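Local atomic coordinates of antitoxin RnlB (PDB entry 6Y2P), a protein that acts as the labile antitoxin of a type II toxin-antitoxin system, inhibiting the endonuclease activity of its cognate toxin RnlA. Residues C[1-5]-C[16-20]; C[20-26]-C[50-56]. One frame throughout, in Å; residues are numbered along the deposited sequence.

Contact 1 (C[1-5]-C[16-20]); sequences MFEIT and VVMAT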
loop_
_atom_site.group_PDB
_atom_site.type_symbol
_atom_site.label_atom_id
_atom_site.label_comp_id
_atom_site.label_asym_id
_atom_site.label_seq_id
_atom_site.Cartn_x
_atom_site.Cartn_y
_atom_site.Cartn_z
ATOM N N MET C 1 -31.331 -11.327 -10.185
ATOM C CA MET C 1 -30.279 -10.656 -9.426
ATOM C C MET C 1 -30.427 -10.948 -7.940
ATOM O O MET C 1 -29.494 -10.758 -7.130
ATOM C CB MET C 1 -30.330 -9.154 -9.662
ATOM C CG MET C 1 -29.044 -8.471 -9.309
ATOM S SD MET C 1 -29.078 -6.750 -9.771
ATOM C CE MET C 1 -29.184 -6.892 -11.561
ATOM N N PHE C 2 -31.602 -11.471 -7.611
ATOM C CA PHE C 2 -31.968 -11.781 -6.253
ATOM C C PHE C 2 -32.861 -13.004 -6.279
ATOM O O PHE C 2 -33.468 -13.324 -7.303
ATOM C CB PHE C 2 -32.712 -10.609 -5.596
ATOM C CG PHE C 2 -33.988 -10.259 -6.278
ATOM C CD1 PHE C 2 -33.998 -9.365 -7.334
ATOM C CD2 PHE C 2 -35.186 -10.844 -5.886
ATOM C CE1 PHE C 2 -35.192 -9.060 -7.993
ATOM C CE2 PHE C 2 -36.379 -10.538 -6.535
ATOM C CZ PHE C 2 -36.376 -9.646 -7.589
ATOM N N GLU C 3 -32.998 -13.620 -5.101
ATOM C CA GLU C 3 -33.894 -14.740 -4.834
ATOM C C GLU C 3 -34.510 -14.541 -3.460
ATOM O O GLU C 3 -33.788 -14.331 -2.479
ATOM C CB GLU C 3 -33.169 -16.085 -4.859
ATOM C CG GLU C 3 -34.011 -17.245 -4.310
ATOM C CD GLU C 3 -33.602 -18.590 -4.900
ATOM O OE1 GLU C 3 -32.553 -18.627 -5.580
ATOM O OE2 GLU C 3 -34.329 -19.596 -4.704
ATOM N N ILE C 4 -35.836 -14.558 -3.397
ATOM C CA ILE C 4 -36.509 -14.561 -2.105
ATOM C C ILE C 4 -36.483 -15.966 -1.522
ATOM O O ILE C 4 -37.080 -16.897 -2.075
ATOM C CB ILE C 4 -37.933 -14.001 -2.227
ATOM C CG1 ILE C 4 -37.804 -12.506 -2.484
ATOM C CG2 ILE C 4 -38.694 -14.193 -0.929
ATOM C CD1 ILE C 4 -38.326 -12.040 -3.795
ATOM N N THR C 5 -35.774 -16.126 -0.401
ATOM C CA THR C 5 -35.611 -17.425 0.247
ATOM C C THR C 5 -36.649 -17.670 1.332
ATOM O O THR C 5 -37.020 -18.824 1.566
ATOM C CB THR C 5 -34.207 -17.540 0.848
ATOM O OG1 THR C 5 -33.963 -16.431 1.718
ATOM C CG2 THR C 5 -33.152 -17.562 -0.253
ATOM N N VAL C 16 -36.850 -12.435 3.102
ATOM C CA VAL C 16 -35.393 -12.559 3.072
ATOM C C VAL C 16 -34.957 -12.582 1.614
ATOM O O VAL C 16 -35.390 -13.447 0.840
ATOM C CB VAL C 16 -34.891 -13.823 3.790
ATOM C CG1 VAL C 16 -33.381 -13.863 3.736
ATOM C CG2 VAL C 16 -35.367 -13.884 5.215
ATOM N N VAL C 17 -34.078 -11.666 1.250
ATOM C CA VAL C 17 -33.652 -11.442 -0.123
ATOM C C VAL C 17 -32.179 -11.778 -0.209
ATOM O O VAL C 17 -31.355 -11.165 0.481
ATOM C CB VAL C 17 -33.862 -9.984 -0.552
ATOM C CG1 VAL C 17 -33.516 -9.821 -2.014
ATOM C CG2 VAL C 17 -35.288 -9.527 -0.250
ATOM N N MET C 18 -31.841 -12.711 -1.075
ATOM C CA MET C 18 -30.478 -13.172 -1.253
ATOM C C MET C 18 -29.944 -12.770 -2.630
ATOM O O MET C 18 -30.648 -12.887 -3.635
ATOM C CB MET C 18 -30.457 -14.673 -1.109
ATOM C CG MET C 18 -29.175 -15.284 -1.507
ATOM S SD MET C 18 -29.180 -16.909 -0.788
ATOM C CE MET C 18 -28.279 -17.854 -1.995
ATOM N N ALA C 19 -28.706 -12.296 -2.682
ATOM C CA ALA C 19 -28.084 -12.026 -3.970
ATOM C C ALA C 19 -27.664 -13.333 -4.654
ATOM O O ALA C 19 -27.206 -14.282 -4.004
ATOM C CB ALA C 19 -26.880 -11.102 -3.807
ATOM N N THR C 20 -27.784 -13.353 -5.990
ATOM C CA THR C 20 -27.500 -14.521 -6.821
ATOM C C THR C 20 -26.227 -14.406 -7.662
ATOM O O THR C 20 -25.969 -15.295 -8.475
ATOM C CB THR C 20 -28.691 -14.767 -7.762
ATOM O OG1 THR C 20 -28.855 -13.628 -8.624
ATOM C CG2 THR C 20 -29.986 -15.036 -7.000
#
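Phe2 and Val17 meet on one face of a beta hairpin, built from strands 2-7 and 13-19. The two strands run antiparallel, with 144° between the short segment axes. Phe2 CB lies 3.8 Å from Val17 CG1, and this methyl stands oblique to the ring. Phe2 CG sits between its own N and carbonyl carbon (chi1 61°), which turns the ring away from Val17 and leaves CB to make the contact. Ile4 is the direct partner of Val17, a non-hydrogen-bonded pair on the same face; Phe2, the partner of Ala19, reaches Val17 diagonally. Ile4 CG1 is a looser 4.5 Å from Val17 CG2. Ile32 and Leu36 of helix 29-39 pack on this face.

Glu3 and Met18 project from the other face. Thr5 crosses Met18 there at about a right angle, with its CG2 4.0 Å from Met18 CB. Leu94 of helix 88-99 touches both. The extended Glu3 side chain carries OE1 to a hydrogen bond with Tyr104 OH.

Glu3 and Met18 form a hydrogen-bonded pair. Glu3 N reaches Met18 O at 2.9 Å in the carbonyl plane, whereas Met18 N is tilted 25° from the carbonyl plane of Glu3. At the open end, Thr20 CG2 rests 3.6 Å from Phe2 C.

Contact 2 (C[20-26]-C[50-56]); sequences TGFENPL and FDLLCAN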
loop_
_atom_site.group_PDB
_atom_site.type_symbol
_atom_site.label_atom_id
_atom_site.label_comp_id
_atom_site.label_asym_id
_atom_site.label_seq_id
_atom_site.Cartn_x
_atom_site.Cartn_y
_atom_site.Cartn_z
ATOM N N THR C 20 -27.784 -13.353 -5.990
ATOM C CA THR C 20 -27.500 -14.521 -6.821
ATOM C C THR C 20 -26.227 -14.406 -7.662
ATOM O O THR C 20 -25.969 -15.295 -8.475
ATOM C CB THR C 20 -28.691 -14.767 -7.762
ATOM O OG1 THR C 20 -28.855 -13.628 -8.624
ATOM C CG2 THR C 20 -29.986 -15.036 -7.000
ATOM N N GLY C 21 -25.368 -13.427 -7.393
ATOM C CA GLY C 21 -24.181 -13.192 -8.204
ATOM C C GLY C 21 -23.444 -11.963 -7.702
ATOM O O GLY C 21 -23.727 -11.484 -6.607
ATOM N N PHE C 22 -22.498 -11.425 -8.508
ATOM C CA PHE C 22 -21.706 -10.281 -8.017
ATOM C C PHE C 22 -22.479 -8.957 -7.978
ATOM O O PHE C 22 -21.999 -8.000 -7.359
ATOM C CB PHE C 22 -20.435 -10.079 -8.854
ATOM C CG PHE C 22 -20.701 -9.652 -10.297
ATOM C CD1 PHE C 22 -20.908 -10.596 -11.269
ATOM C CD2 PHE C 22 -20.734 -8.299 -10.670
ATOM C CE1 PHE C 22 -21.104 -10.227 -12.614
ATOM C CE2 PHE C 22 -20.955 -7.913 -12.014
ATOM C CZ PHE C 22 -21.133 -8.885 -12.972
ATOM N N GLU C 23 -23.609 -8.843 -8.660
ATOM C CA GLU C 23 -24.386 -7.615 -8.617
ATOM C C GLU C 23 -25.130 -7.468 -7.294
ATOM O O GLU C 23 -25.663 -8.431 -6.748
ATOM C CB GLU C 23 -25.366 -7.567 -9.789
ATOM C CG GLU C 23 -24.673 -7.441 -11.149
ATOM C CD GLU C 23 -25.615 -7.699 -12.307
ATOM O OE1 GLU C 23 -25.848 -6.772 -13.100
ATOM O OE2 GLU C 23 -26.128 -8.829 -12.425
ATOM N N ASN C 24 -25.197 -6.242 -6.799
ATOM C CA ASN C 24 -25.863 -5.984 -5.530
ATOM C C ASN C 24 -27.373 -5.836 -5.741
ATOM O O ASN C 24 -27.802 -4.904 -6.441
ATOM C CB ASN C 24 -25.304 -4.729 -4.893
ATOM C CG ASN C 24 -25.531 -4.700 -3.403
ATOM O OD1 ASN C 24 -26.636 -5.023 -2.937
ATOM N ND2 ASN C 24 -24.477 -4.309 -2.621
ATOM N N PRO C 25 -28.209 -6.677 -5.111
ATOM C CA PRO C 25 -29.665 -6.578 -5.344
ATOM C C PRO C 25 -30.244 -5.224 -4.991
ATOM O O PRO C 25 -31.331 -4.903 -5.479
ATOM C CB PRO C 25 -30.264 -7.678 -4.450
ATOM C CG PRO C 25 -29.141 -8.538 -4.065
ATOM C CD PRO C 25 -27.877 -7.704 -4.111
ATOM N N LEU C 26 -29.596 -4.448 -4.116
ATOM C CA LEU C 26 -30.117 -3.147 -3.691
ATOM C C LEU C 26 -30.013 -2.067 -4.774
ATOM O O LEU C 26 -30.549 -0.962 -4.592
ATOM C CB LEU C 26 -29.399 -2.695 -2.422
ATOM C CG LEU C 26 -29.826 -3.558 -1.237
ATOM C CD1 LEU C 26 -28.898 -3.389 -0.045
ATOM C CD2 LEU C 26 -31.287 -3.297 -0.857
ATOM N N PHE C 50 -31.610 -8.687 3.874
ATOM C CA PHE C 50 -30.868 -8.938 2.643
ATOM C C PHE C 50 -29.582 -9.686 2.992
ATOM O O PHE C 50 -28.804 -9.225 3.849
ATOM C CB PHE C 50 -30.470 -7.627 1.940
ATOM C CG PHE C 50 -31.550 -7.001 1.126
ATOM C CD1 PHE C 50 -32.443 -6.115 1.708
ATOM C CD2 PHE C 50 -31.646 -7.253 -0.230
ATOM C CE1 PHE C 50 -33.433 -5.516 0.958
ATOM C CE2 PHE C 50 -32.641 -6.670 -1.001
ATOM C CZ PHE C 50 -33.541 -5.803 -0.407
ATOM N N ASP C 51 -29.347 -10.809 2.315
ATOM C CA ASP C 51 -28.057 -11.502 2.347
ATOM C C ASP C 51 -27.256 -11.153 1.086
ATOM O O ASP C 51 -27.630 -11.543 -0.022
ATOM C CB ASP C 51 -28.263 -13.013 2.452
ATOM C CG ASP C 51 -26.963 -13.791 2.351
ATOM O OD1 ASP C 51 -25.875 -13.166 2.272
ATOM O OD2 ASP C 51 -27.020 -15.028 2.390
ATOM N N LEU C 52 -26.146 -10.435 1.234
ATOM C CA LEU C 52 -25.430 -9.980 0.051
ATOM C C LEU C 52 -24.161 -10.778 -0.240
ATOM O O LEU C 52 -23.286 -10.289 -0.992
ATOM C CB LEU C 52 -25.109 -8.495 0.189
ATOM C CG LEU C 52 -26.251 -7.573 0.653
ATOM C CD1 LEU C 52 -25.751 -6.139 0.921
ATOM C CD2 LEU C 52 -27.354 -7.520 -0.391
ATOM N N LEU C 53 -24.086 -12.025 0.255
ATOM C CA LEU C 53 -22.841 -12.800 0.209
ATOM C C LEU C 53 -22.228 -12.831 -1.192
ATOM O O LEU C 53 -21.027 -12.581 -1.358
ATOM C CB LEU C 53 -23.083 -14.226 0.694
ATOM C CG LEU C 53 -21.869 -15.134 0.454
ATOM C CD1 LEU C 53 -20.790 -14.697 1.400
ATOM C CD2 LEU C 53 -22.140 -16.637 0.575
ATOM N N CYS C 54 -23.041 -13.090 -2.221
ATOM C CA CYS C 54 -22.443 -13.235 -3.542
ATOM C C CYS C 54 -22.030 -11.900 -4.158
ATOM O O CYS C 54 -21.162 -11.879 -5.039
ATOM C CB CYS C 54 -23.440 -13.899 -4.501
ATOM S SG CYS C 54 -23.832 -15.658 -4.128
ATOM N N ALA C 55 -22.448 -10.781 -3.586
ATOM C CA ALA C 55 -21.920 -9.532 -4.089
ATOM C C ALA C 55 -20.837 -8.971 -3.188
ATOM O O ALA C 55 -19.909 -8.301 -3.664
ATOM C CB ALA C 55 -23.049 -8.511 -4.223
ATOM N N ASN C 56 -20.918 -9.300 -1.900
ATOM C CA ASN C 56 -20.083 -8.687 -0.898
ATOM C C ASN C 56 -19.042 -9.614 -0.292
ATOM O O ASN C 56 -18.108 -9.125 0.339
ATOM C CB ASN C 56 -21.000 -8.119 0.187
ATOM C CG ASN C 56 -21.469 -6.692 -0.152
ATOM O OD1 ASN C 56 -21.064 -6.112 -1.185
ATOM N ND2 ASN C 56 -22.286 -6.110 0.721
#
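Leu52 O takes two backbone hydrogen bonds, from Asn56 N at 2.7 Å and from Ala55 N at 2.8 Å. They hold the start of the short helix 53-56, with Leu52 at its N-cap position. Asp51 OD1 also accepts from Leu53 N, from above the carboxylate plane. This is an Asx turn. The same OD1 forms a salt bridge with Arg62 NE.

The loop 20-26 lies against this turn without a hydrogen bond between the two segments. Ala55 CB lies against its backbone, 3.3 Å from Phe22 O. Phe22 CA makes a CA-H...O contact with Cys54 O, while Cys54 CB faces Gly21 O.

The two segments belong to the two ends of a beta-alpha-beta crossover. The loop leaves strand 13-19 and leads into helix 29-39, and the chain returns as strand 46-51, parallel to the first.

Further along the loop the contact becomes apolar. Leu26 CD2 sits over one face of the Phe50 ring, 3.6 Å from the ring centroid and 18° off its normal, a CH-pi contact. Leu26 CG stands anti to the carbonyl carbon (chi1 -71°), and the second torsion sends CD1 out extended and leaves CD2, the other branch, over the ring. Pro25 CB comes to the edge of the same ring, near its plane. Pro25 CD also touches Leu52 CD2 at 3.8 Å.

Asn24 crosses Leu52 obliquely. Its OD1 is 3.6 Å from Leu52 CD2 and accepts from Leu26 N in a second Asx turn. That bond from Leu26 N to Asn24 OD1 is 3.2 Å long and nearly straight at the hydrogen. It helps to fix the amide. Asn24 ND2 makes a weak hydrogen bond to the backbone of another protein in the assembly, and Asn56 ND2 makes a firmer one to that chain.

The two contacts follow one another along the chain and share Thr20. Their centres are about 8 Å apart. Strand 13-19 joins them, since it pairs with strand 2-7 on one flank and with strand 46-51 on the other. Asp51 makes part of this second pairing: its N is 2.7 Å from Val17 O and its O is 3.0 Å from Ala19 N, both probable hydrogen bonds. Side chains also pack between the contacts, with Val17 CG1 3.4 Å from Phe50 CE2 and Ala19 CB 3.4 Å from Pro25 CG. Another protein in the assembly touches contact 2, but no other chain touches the segments of contact 1.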